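Local coordinates for major royal jelly protein 1 (Apis mellifera, PDB 5YYL), which is the most abundant protein of royal jelly, probably serving as food for developing larvae, and binds the sterol 24-methylenecholesterol, at residues A[35-38]-A[39-42]; A[80-83]-A[84-88]; A[267-270]-A[271-274]; A[333-337]-A[338-342]. All blocks are in the same frame, centred on the assembly; numbering follows the deposited sequence.

Interaction 1. Residues A[35-38]-A[39-42]; sequences HEWK and FFDY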
loop_
_atom_site.group_PDB
_atom_site.type_symbol
_atom_site.label_atom_id
_atom_site.label_comp_id
_atom_site.label_asym_id
_atom_site.label_seq_id
_atom_site.Cartn_x
_atom_site.Cartn_y
_atom_site.Cartn_z
ATOM N N HIS A 35 22.689 0.219 22.469
ATOM C CA HIS A 35 22.767 1.372 23.379
ATOM C C HIS A 35 24.095 1.364 24.100
ATOM O O HIS A 35 24.598 0.310 24.480
ATOM C CB HIS A 35 21.654 1.347 24.423
ATOM C CG HIS A 35 20.282 1.439 23.842
ATOM N ND1 HIS A 35 19.812 2.571 23.215
ATOM C CD2 HIS A 35 19.284 0.528 23.770
ATOM C CE1 HIS A 35 18.577 2.357 22.794
ATOM N NE2 HIS A 35 18.232 1.124 23.119
ATOM N N GLU A 36 24.650 2.559 24.284
ATOM C CA GLU A 36 25.909 2.752 24.982
ATOM C C GLU A 36 25.710 3.754 26.088
ATOM O O GLU A 36 24.818 4.599 26.022
ATOM C CB GLU A 36 26.951 3.306 24.032
ATOM C CG GLU A 36 27.881 2.263 23.465
ATOM C CD GLU A 36 28.832 2.830 22.419
ATOM O OE1 GLU A 36 28.632 3.976 21.963
ATOM O OE2 GLU A 36 29.774 2.105 22.025
ATOM N N TRP A 37 26.558 3.651 27.102
ATOM C CA TRP A 37 26.603 4.630 28.161
ATOM C C TRP A 37 28.026 4.861 28.606
ATOM O O TRP A 37 28.837 3.930 28.665
ATOM C CB TRP A 37 25.819 4.163 29.354
ATOM C CG TRP A 37 24.358 4.173 29.217
ATOM C CD1 TRP A 37 23.507 5.180 29.553
ATOM C CD2 TRP A 37 23.541 3.084 28.792
ATOM N NE1 TRP A 37 22.204 4.796 29.346
ATOM C CE2 TRP A 37 22.196 3.510 28.879
ATOM C CE3 TRP A 37 23.813 1.786 28.343
ATOM C CZ2 TRP A 37 21.126 2.684 28.533
ATOM C CZ3 TRP A 37 22.748 0.966 28.004
ATOM C CH2 TRP A 37 21.421 1.419 28.101
ATOM N N LYS A 38 28.316 6.126 28.900
ATOM C CA LYS A 38 29.487 6.499 29.680
ATOM C C LYS A 38 29.110 6.360 31.149
ATOM O O LYS A 38 29.913 5.899 31.951
ATOM C CB LYS A 38 29.926 7.922 29.353
ATOM C CG LYS A 38 30.298 8.104 27.894
ATOM C CD LYS A 38 30.936 9.459 27.618
ATOM C CE LYS A 38 31.748 9.455 26.329
ATOM N NZ LYS A 38 32.843 10.474 26.306
ATOM N N PHE A 39 27.887 6.751 31.478
ATOM C CA PHE A 39 27.342 6.569 32.808
ATOM C C PHE A 39 25.834 6.717 32.744
ATOM O O PHE A 39 25.300 7.347 31.834
ATOM C CB PHE A 39 27.907 7.604 33.787
ATOM C CG PHE A 39 27.737 9.029 33.328
ATOM C CD1 PHE A 39 26.536 9.710 33.542
ATOM C CD2 PHE A 39 28.774 9.683 32.663
ATOM C CE1 PHE A 39 26.369 11.007 33.095
ATOM C CE2 PHE A 39 28.615 10.985 32.222
ATOM C CZ PHE A 39 27.411 11.652 32.443
ATOM N N PHE A 40 25.156 6.160 33.732
ATOM C CA PHE A 40 23.715 6.191 33.740
ATOM C C PHE A 40 23.217 7.477 34.354
ATOM O O PHE A 40 23.872 8.064 35.208
ATOM C CB PHE A 40 23.140 4.968 34.458
ATOM C CG PHE A 40 23.262 3.718 33.653
ATOM C CD1 PHE A 40 22.247 3.350 32.774
ATOM C CD2 PHE A 40 24.419 2.937 33.722
ATOM C CE1 PHE A 40 22.362 2.207 32.013
ATOM C CE2 PHE A 40 24.539 1.797 32.957
ATOM C CZ PHE A 40 23.511 1.432 32.103
ATOM N N ASP A 41 22.051 7.897 33.874
ATOM C CA ASP A 41 21.360 9.087 34.322
ATOM C C ASP A 41 19.881 8.806 34.115
ATOM O O ASP A 41 19.533 7.893 33.367
ATOM C CB ASP A 41 21.819 10.292 33.495
ATOM C CG ASP A 41 21.386 11.627 34.094
ATOM O OD1 ASP A 41 20.615 11.641 35.086
ATOM O OD2 ASP A 41 21.826 12.672 33.560
ATOM N N TYR A 42 19.017 9.570 34.778
ATOM C CA TYR A 42 17.585 9.296 34.777
ATOM C C TYR A 42 16.740 10.489 34.292
ATOM O O TYR A 42 17.200 11.624 34.267
ATOM C CB TYR A 42 17.150 8.858 36.179
ATOM C CG TYR A 42 17.883 7.634 36.702
ATOM C CD1 TYR A 42 17.230 6.408 36.848
ATOM C CD2 TYR A 42 19.230 7.700 37.056
ATOM C CE1 TYR A 42 17.906 5.295 37.326
ATOM C CE2 TYR A 42 19.907 6.592 37.522
ATOM C CZ TYR A 42 19.247 5.395 37.656
ATOM O OH TYR A 42 19.941 4.316 38.128
#

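Interaction 2. Residues A[80-83]-A[84-88]; sequences MLRY and NGVPS. With NAG (2-acetamido-2-deoxy-beta-D-glucopyranose), chain E.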
loop_
_atom_site.group_PDB
_atom_site.type_symbol
_atom_site.label_atom_id
_atom_site.label_comp_id
_atom_site.label_asym_id
_atom_site.label_seq_id
_atom_site.Cartn_x
_atom_site.Cartn_y
_atom_site.Cartn_z
ATOM N N MET A 80 19.408 -1.702 37.967
ATOM C CA MET A 80 20.587 -1.132 38.588
ATOM C C MET A 80 20.779 -1.707 39.997
ATOM O O MET A 80 19.810 -1.826 40.790
ATOM C CB MET A 80 20.479 0.388 38.630
ATOM C CG MET A 80 21.814 1.092 38.430
ATOM S SD MET A 80 22.491 1.114 36.752
ATOM C CE MET A 80 20.998 1.249 35.764
ATOM N N LEU A 81 22.030 -2.091 40.277
ATOM C CA LEU A 81 22.431 -2.523 41.617
ATOM C C LEU A 81 22.262 -1.334 42.543
ATOM O O LEU A 81 22.825 -0.262 42.284
ATOM C CB LEU A 81 23.897 -2.969 41.658
ATOM C CG LEU A 81 24.273 -4.273 40.956
ATOM C CD1 LEU A 81 25.768 -4.502 41.031
ATOM C CD2 LEU A 81 23.492 -5.427 41.548
ATOM N N ARG A 82 21.496 -1.531 43.612
ATOM C CA ARG A 82 21.144 -0.439 44.526
ATOM C C ARG A 82 22.270 -0.133 45.493
ATOM O O ARG A 82 22.288 -0.610 46.613
ATOM C CB ARG A 82 19.862 -0.755 45.292
ATOM C CG ARG A 82 19.372 0.382 46.164
ATOM C CD ARG A 82 18.689 1.495 45.360
ATOM N NE ARG A 82 17.313 1.099 45.091
ATOM C CZ ARG A 82 16.316 1.909 44.756
ATOM N NH1 ARG A 82 16.509 3.224 44.607
ATOM N NH2 ARG A 82 15.100 1.383 44.551
ATOM N N TYR A 83 23.211 0.665 45.027
ATOM C CA TYR A 83 24.187 1.290 45.897
ATOM C C TYR A 83 23.620 2.616 46.436
ATOM O O TYR A 83 22.459 2.954 46.184
ATOM C CB TYR A 83 25.531 1.468 45.182
ATOM C CG TYR A 83 26.355 0.202 45.115
ATOM C CD1 TYR A 83 27.594 0.128 45.737
ATOM C CD2 TYR A 83 25.895 -0.931 44.434
ATOM C CE1 TYR A 83 28.360 -1.025 45.681
ATOM C CE2 TYR A 83 26.655 -2.092 44.380
ATOM C CZ TYR A 83 27.891 -2.131 45.004
ATOM O OH TYR A 83 28.668 -3.265 44.971
ATOM N N ASN A 84 24.422 3.316 47.236
ATOM C CA ASN A 84 24.141 4.698 47.639
ATOM C C ASN A 84 24.278 5.588 46.397
ATOM O O ASN A 84 25.327 5.591 45.732
ATOM C CB ASN A 84 25.073 5.165 48.776
ATOM C CG ASN A 84 26.554 4.885 48.494
ATOM O OD1 ASN A 84 26.991 3.721 48.490
ATOM N ND2 ASN A 84 27.335 5.950 48.257
ATOM N N GLY A 85 23.196 6.303 46.077
ATOM C CA GLY A 85 23.150 7.190 44.912
ATOM C C GLY A 85 22.544 6.577 43.650
ATOM O O GLY A 85 22.957 6.896 42.522
ATOM N N VAL A 86 21.551 5.711 43.849
ATOM C CA VAL A 86 20.879 5.010 42.772
ATOM C C VAL A 86 19.381 5.224 42.958
ATOM O O VAL A 86 18.757 4.512 43.741
ATOM C CB VAL A 86 21.243 3.514 42.759
ATOM C CG1 VAL A 86 20.411 2.774 41.714
ATOM C CG2 VAL A 86 22.730 3.350 42.471
ATOM N N PRO A 87 18.808 6.215 42.243
ATOM C CA PRO A 87 17.415 6.630 42.452
ATOM C C PRO A 87 16.395 5.529 42.252
ATOM O O PRO A 87 15.505 5.364 43.094
ATOM C CB PRO A 87 17.207 7.739 41.412
ATOM C CG PRO A 87 18.329 7.618 40.451
ATOM C CD PRO A 87 19.472 7.037 41.213
ATOM N N SER A 88 16.514 4.792 41.144
ATOM C CA SER A 88 15.637 3.649 40.879
ATOM C C SER A 88 16.424 2.442 40.459
ATOM O O SER A 88 17.503 2.571 39.862
ATOM C CB SER A 88 14.611 3.975 39.804
ATOM O OG SER A 88 13.779 2.844 39.549
HETATM C C1 NAG E . 27.063 1.719 51.253
HETATM C C2 NAG E . 26.611 1.715 52.723
HETATM C C3 NAG E . 26.700 3.134 53.306
HETATM C C4 NAG E . 28.071 3.786 53.123
HETATM C C5 NAG E . 28.473 3.643 51.643
HETATM C C6 NAG E . 29.890 4.086 51.287
HETATM C C7 NAG E . 24.874 0.408 53.919
HETATM C C8 NAG E . 23.417 0.043 53.991
HETATM N N2 NAG E . 25.242 1.239 52.927
HETATM O O3 NAG E . 26.384 3.121 54.702
HETATM O O4 NAG E . 27.917 5.157 53.555
HETATM O O5 NAG E . 28.380 2.275 51.231
HETATM O O6 NAG E . 30.843 3.434 52.129
HETATM O O7 NAG E . 25.654 -0.054 54.734
#

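Interaction 3. Residues A[267-270]-A[271-274]; sequences YSPV and ASTS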
loop_
_atom_site.group_PDB
_atom_site.type_symbol
_atom_site.label_atom_id
_atom_site.label_comp_id
_atom_site.label_asym_id
_atom_site.label_seq_id
_atom_site.Cartn_x
_atom_site.Cartn_y
_atom_site.Cartn_z
ATOM N N TYR A 267 24.027 -24.037 34.581
ATOM C CA TYR A 267 24.589 -23.134 35.579
ATOM C C TYR A 267 26.062 -23.448 35.798
ATOM O O TYR A 267 26.575 -24.403 35.224
ATOM C CB TYR A 267 23.847 -23.257 36.911
ATOM C CG TYR A 267 24.018 -24.599 37.584
ATOM C CD1 TYR A 267 24.985 -24.794 38.565
ATOM C CD2 TYR A 267 23.209 -25.687 37.233
ATOM C CE1 TYR A 267 25.132 -26.031 39.180
ATOM C CE2 TYR A 267 23.346 -26.924 37.837
ATOM C CZ TYR A 267 24.300 -27.092 38.808
ATOM O OH TYR A 267 24.439 -28.321 39.414
ATOM N N SER A 268 26.722 -22.648 36.629
ATOM C CA SER A 268 28.054 -22.966 37.119
ATOM C C SER A 268 28.413 -22.059 38.271
ATOM O O SER A 268 27.907 -20.953 38.354
ATOM C CB SER A 268 29.087 -22.805 36.018
ATOM O OG SER A 268 29.064 -21.506 35.472
ATOM N N PRO A 269 29.264 -22.521 39.193
ATOM C CA PRO A 269 29.745 -21.544 40.182
ATOM C C PRO A 269 30.615 -20.478 39.492
ATOM O O PRO A 269 31.288 -20.796 38.492
ATOM C CB PRO A 269 30.554 -22.390 41.180
ATOM C CG PRO A 269 30.331 -23.821 40.821
ATOM C CD PRO A 269 29.804 -23.877 39.426
ATOM N N VAL A 270 30.565 -19.241 40.000
ATOM C CA VAL A 270 31.310 -18.106 39.424
ATOM C C VAL A 270 32.803 -18.404 39.428
ATOM O O VAL A 270 33.472 -18.255 38.415
ATOM C CB VAL A 270 31.051 -16.786 40.201
ATOM C CG1 VAL A 270 31.992 -15.659 39.766
ATOM C CG2 VAL A 270 29.597 -16.345 40.047
ATOM N N ALA A 271 33.307 -18.833 40.575
ATOM C CA ALA A 271 34.662 -19.328 40.650
ATOM C C ALA A 271 34.636 -20.802 40.254
ATOM O O ALA A 271 34.630 -21.702 41.090
ATOM C CB ALA A 271 35.218 -19.140 42.045
ATOM N N SER A 272 34.631 -21.041 38.951
ATOM C CA SER A 272 34.717 -22.403 38.407
ATOM C C SER A 272 34.964 -22.284 36.926
ATOM O O SER A 272 34.717 -21.229 36.344
ATOM C CB SER A 272 33.433 -23.210 38.646
ATOM O OG SER A 272 32.523 -23.048 37.580
ATOM N N THR A 273 35.435 -23.363 36.312
ATOM C CA THR A 273 35.595 -23.403 34.854
ATOM C C THR A 273 34.740 -24.519 34.257
ATOM O O THR A 273 35.019 -25.018 33.178
ATOM C CB THR A 273 37.077 -23.526 34.451
ATOM O OG1 THR A 273 37.584 -24.799 34.838
ATOM C CG2 THR A 273 37.900 -22.393 35.079
ATOM N N SER A 274 33.671 -24.862 34.974
ATOM C CA SER A 274 32.822 -25.991 34.661
ATOM C C SER A 274 31.485 -25.508 34.075
ATOM O O SER A 274 31.120 -24.327 34.234
ATOM C CB SER A 274 32.566 -26.770 35.947
ATOM O OG SER A 274 33.780 -27.119 36.605
#

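Interaction 4. Residues A[333-337]-A[338-342]; sequences HRTLE and RHNIR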
loop_
_atom_site.group_PDB
_atom_site.type_symbol
_atom_site.label_atom_id
_atom_site.label_comp_id
_atom_site.label_asym_id
_atom_site.label_seq_id
_atom_site.Cartn_x
_atom_site.Cartn_y
_atom_site.Cartn_z
ATOM N N HIS A 333 22.282 -30.372 20.966
ATOM C CA HIS A 333 22.242 -31.568 20.120
ATOM C C HIS A 333 23.571 -32.341 20.113
ATOM O O HIS A 333 23.568 -33.565 19.976
ATOM C CB HIS A 333 21.845 -31.217 18.680
ATOM C CG HIS A 333 20.458 -30.667 18.555
ATOM N ND1 HIS A 333 20.199 -29.350 18.233
ATOM C CD2 HIS A 333 19.250 -31.252 18.729
ATOM C CE1 HIS A 333 18.894 -29.149 18.202
ATOM N NE2 HIS A 333 18.295 -30.292 18.487
ATOM N N ARG A 334 24.686 -31.627 20.263
ATOM C CA ARG A 334 26.003 -32.245 20.327
ATOM C C ARG A 334 26.310 -32.678 21.752
ATOM O O ARG A 334 25.565 -32.370 22.694
ATOM C CB ARG A 334 27.105 -31.299 19.845
ATOM C CG ARG A 334 26.880 -30.607 18.520
ATOM C CD ARG A 334 27.488 -31.280 17.310
ATOM N NE ARG A 334 27.372 -30.360 16.169
ATOM C CZ ARG A 334 28.015 -30.470 15.001
ATOM N NH1 ARG A 334 28.852 -31.487 14.767
ATOM N NH2 ARG A 334 27.813 -29.544 14.057
ATOM N N THR A 335 27.407 -33.416 21.892
ATOM C CA THR A 335 27.852 -33.921 23.176
ATOM C C THR A 335 28.660 -32.837 23.891
ATOM O O THR A 335 29.423 -32.104 23.260
ATOM C CB THR A 335 28.719 -35.198 23.021
ATOM O OG1 THR A 335 29.916 -34.896 22.292
ATOM C CG2 THR A 335 27.945 -36.302 22.298
ATOM N N LEU A 336 28.491 -32.749 25.205
ATOM C CA LEU A 336 29.131 -31.725 25.984
ATOM C C LEU A 336 30.601 -32.040 26.142
ATOM O O LEU A 336 30.982 -32.794 27.032
ATOM C CB LEU A 336 28.418 -31.576 27.345
ATOM C CG LEU A 336 28.754 -30.361 28.206
ATOM C CD1 LEU A 336 28.620 -29.038 27.456
ATOM C CD2 LEU A 336 27.860 -30.371 29.431
ATOM N N GLU A 337 31.417 -31.477 25.257
ATOM C CA GLU A 337 32.872 -31.598 25.361
ATOM C C GLU A 337 33.570 -30.490 24.610
ATOM O O GLU A 337 32.963 -29.850 23.764
ATOM C CB GLU A 337 33.361 -32.972 24.872
ATOM C CG GLU A 337 32.635 -33.557 23.666
ATOM C CD GLU A 337 33.040 -35.003 23.365
ATOM O OE1 GLU A 337 33.523 -35.727 24.275
ATOM O OE2 GLU A 337 32.856 -35.425 22.204
ATOM N N ARG A 338 34.860 -30.325 24.897
ATOM C CA ARG A 338 35.711 -29.264 24.329
ATOM C C ARG A 338 35.587 -29.057 22.824
ATOM O O ARG A 338 35.497 -27.920 22.382
ATOM C CB ARG A 338 37.197 -29.546 24.594
ATOM C CG ARG A 338 37.634 -29.654 26.032
ATOM C CD ARG A 338 37.904 -28.333 26.707
ATOM N NE ARG A 338 39.130 -27.693 26.252
ATOM C CZ ARG A 338 39.872 -26.850 26.977
ATOM N NH1 ARG A 338 39.565 -26.543 28.251
ATOM N NH2 ARG A 338 40.969 -26.331 26.419
ATOM N N HIS A 339 35.591 -30.140 22.039
ATOM C CA HIS A 339 35.537 -30.028 20.564
ATOM C C HIS A 339 34.179 -29.537 20.002
ATOM O O HIS A 339 34.086 -29.175 18.820
ATOM C CB HIS A 339 36.023 -31.323 19.873
ATOM C CG HIS A 339 34.977 -32.390 19.714
ATOM N ND1 HIS A 339 34.324 -32.618 18.517
ATOM C CD2 HIS A 339 34.498 -33.310 20.586
ATOM C CE1 HIS A 339 33.471 -33.618 18.666
ATOM N NE2 HIS A 339 33.557 -34.055 19.912
ATOM N N ASN A 340 33.149 -29.510 20.847
ATOM C CA ASN A 340 31.860 -28.888 20.511
ATOM C C ASN A 340 31.624 -27.468 21.075
ATOM O O ASN A 340 30.589 -26.860 20.789
ATOM C CB ASN A 340 30.738 -29.831 20.953
ATOM C CG ASN A 340 30.778 -31.152 20.235
ATOM O OD1 ASN A 340 31.263 -31.237 19.107
ATOM N ND2 ASN A 340 30.273 -32.193 20.881
ATOM N N ILE A 341 32.564 -26.963 21.876
ATOM C CA ILE A 341 32.540 -25.604 22.405
ATOM C C ILE A 341 33.349 -24.693 21.477
ATOM O O ILE A 341 34.524 -24.956 21.222
ATOM C CB ILE A 341 33.099 -25.578 23.844
ATOM C CG1 ILE A 341 32.129 -26.338 24.738
ATOM C CG2 ILE A 341 33.304 -24.158 24.354
ATOM C CD1 ILE A 341 32.678 -26.711 26.093
ATOM N N ARG A 342 32.721 -23.633 20.969
ATOM C CA ARG A 342 33.424 -22.626 20.159
ATOM C C ARG A 342 33.180 -21.225 20.702
ATOM O O ARG A 342 32.138 -20.963 21.322
ATOM C CB ARG A 342 33.021 -22.713 18.663
ATOM C CG ARG A 342 33.234 -24.081 17.986
ATOM C CD ARG A 342 34.648 -24.352 17.430
ATOM N NE ARG A 342 34.973 -25.784 17.340
ATOM C CZ ARG A 342 35.006 -26.499 16.214
#

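Interaction 1. Residues A[35-38]-A[39-42]
W37 and F40, three residues apart, fold back on each other so that their rings stack as the chain leaves strand 33-37. From CB of W37, which lies 3.9 Å from the backbone N of F39, the side chain swings to the position opposite its carbonyl carbon (chi1 -72°), setting the indole alongside the outgoing chain. CD1 of W37 has the carbonyl oxygen of F39 at the indole edge, 3.6 Å away and near the ring plane, while F40 covers one indole face. There CE1 of F40 stands over the middle of the bicycle, 3.5 Å from CD2 and 3.4 Å from CE2 of W37. Farther out, CE3 of W37 meets CZ of F40 at 3.8 Å, and CZ2 lies 3.7 Å from F40 CE1. The far end is only grazed, CH2 of W37 lying 4.1 Å from F40 CE1. The stack is face to face but offset and splayed: the five-membered ring and the phenyl have centroids 4.0 Å apart and planes at 27°, and CG of W37 falls toward the rim of the phenyl. NE1 of W37 hydrogen-bonds to the carbonyl oxygen of P102, which helps to hold the indole's rotation against F40. F39 takes no part in the stack and meets the ring of Y61 instead. Strand 33-37 pairs with strand 400-406, and the aromatic pair bridges from it to the four-stranded antiparallel sheet beside it: W37 packs on I93 of strand 90-94, and F40 on L104 of strand 102-106 and on V78 and M80 of strand 75-81.

Interaction 2. Residues A[80-83]-A[84-88]
R82 and V86 are brought together by an arginine chain that first runs trans to its backbone N (chi1 -175°) and then bends twice (chi2 77°, chi3 82°), hooking its guanidinium back to the carbonyls of the turn that follows. NH1 of R82 donates to the carbonyl oxygen of V86 at 2.7 Å, approaching in the carbonyl plane although the acceptor is tilted from the guanidinium plane. A second, weak bond of 2.8 Å links R82 NH1 to P87 O. V86 points back across the turn: its CG1 packs 3.9 Å from CB of M80, and its CG2 lies 3.6 Å from the carbonyl oxygen of L81. That oxygen also accepts the backbone N of Y83 at 2.9 Å, closing an inverse gamma turn centred on R82 where the chain leaves strand 75-81 to reverse toward strand 90-94. Farther along, N84 lies beside the N-acetylglucosamine of a glycan attached to the protein. The other guanidinium nitrogens of R82 are engaged, NE by V122 O and NH2 by A113 O and I121 O. The buried arginine is thus encircled by backbone carbonyls, whose dipoles probably stabilise its positive charge while it ties the turn to the connection between strands 102-106 and 124-129.

Interaction 3. Residues A[267-270]-A[271-274]
The pyrrolidine ring of P269 presents one face to S272: CB of S272 sits over that face, 3.8 Å from CG of P269, and its hydroxyl lies above the CD side, with S272 OG 3.4 Å from P269 CD. The contact closes a beta-hairpin connection between strands 264-269 and 275-279, neighbours in a four-stranded antiparallel sheet that forms a blade of the beta-propeller. The peptide carbonyl of P269 is the other flat group. S272 OG donates to this oxygen at 2.7 Å, coming from 20° off the carbonyl plane; the torsion that puts OG between its backbone N and carbonyl carbon (chi1 90°) turns the hydroxyl back toward the strand end. Between these residues the chain makes an inverse gamma turn centred on A271, with a weak bond of 3.1 Å from S272 N to V270 O. The two other serines find polar partners beyond the turn: OG of S268 bonds to K309 and S306, and OG of S274 accepts the backbone N of N300. Besides donating, OG of S272 acts as an acceptor, receiving a weak, long but nearly straight bond of 3.4 Å from the backbone N of S274.

Interaction 4. Residues A[333-337]-A[338-342]
N340 reaches back across the loop to T335, its ND2 donating to the carbonyl oxygen of T335 at 2.5 Å. The bond is nearly straight (171°), lies in the amide plane of N340 and in the carbonyl plane of T335, and uses a lone pair of that oxygen. CB of R334 covers the same amide, 3.5 Å from N340 ND2, with the two side chains crossing at about a right angle. The backbone N of N340 bonds at 2.9 Å to the carbonyl oxygen of E337, which it meets from well above the carbonyl plane; CG1 of I341 lies 3.7 Å from the same E337 O. Beside these, E337 and H339 run alongside each other. OE2 of E337 stands at the ring edge of H339 and takes a weak bond of 2.8 Å from NE2, the carboxylate and imidazole planes being 58° apart; a carboxylate so placed would tend to stabilise a protonated histidine. The E337 to N340 bond, followed by I341 N to R338 O at 3.1 Å, marks a single turn of 3-10 helix at 338-340, set in the exposed loop that joins strands 326-331 and 342-346, the last two strands of a propeller blade. Second-shell groups hold the pieces in place. OG1 of T335 gives OE2 of E337 a weak bond of 3.0 Å, so the carboxylate is shared between threonine and histidine. The carbonyl oxygen of T335 also receives a weak bond from NE1 of W330, on whose side chain N340 and L336 pack. Farther out, R338 forms a salt bridge with D303.

Along the chain the four contacts follow in order, each at a strand exit or in a connecting loop. Interactions 1 and 2, with centres about 14 Å apart, touch: Y42 packs on P87, S88 and M80, and F40 meets M80, so the segment after strand 33-37 lies against the turn before strand 90-94. Interactions 3 and 4 belong to adjacent four-stranded sheets of the propeller, centres about 17 Å and nearest atoms about 7 Å apart. Interaction 4 lies across the chain's centre from interactions 1 and 2, at about 37 and 40 Å between centres. These local contacts shape strand ends and loops, not the sterol pocket, from which all lie away.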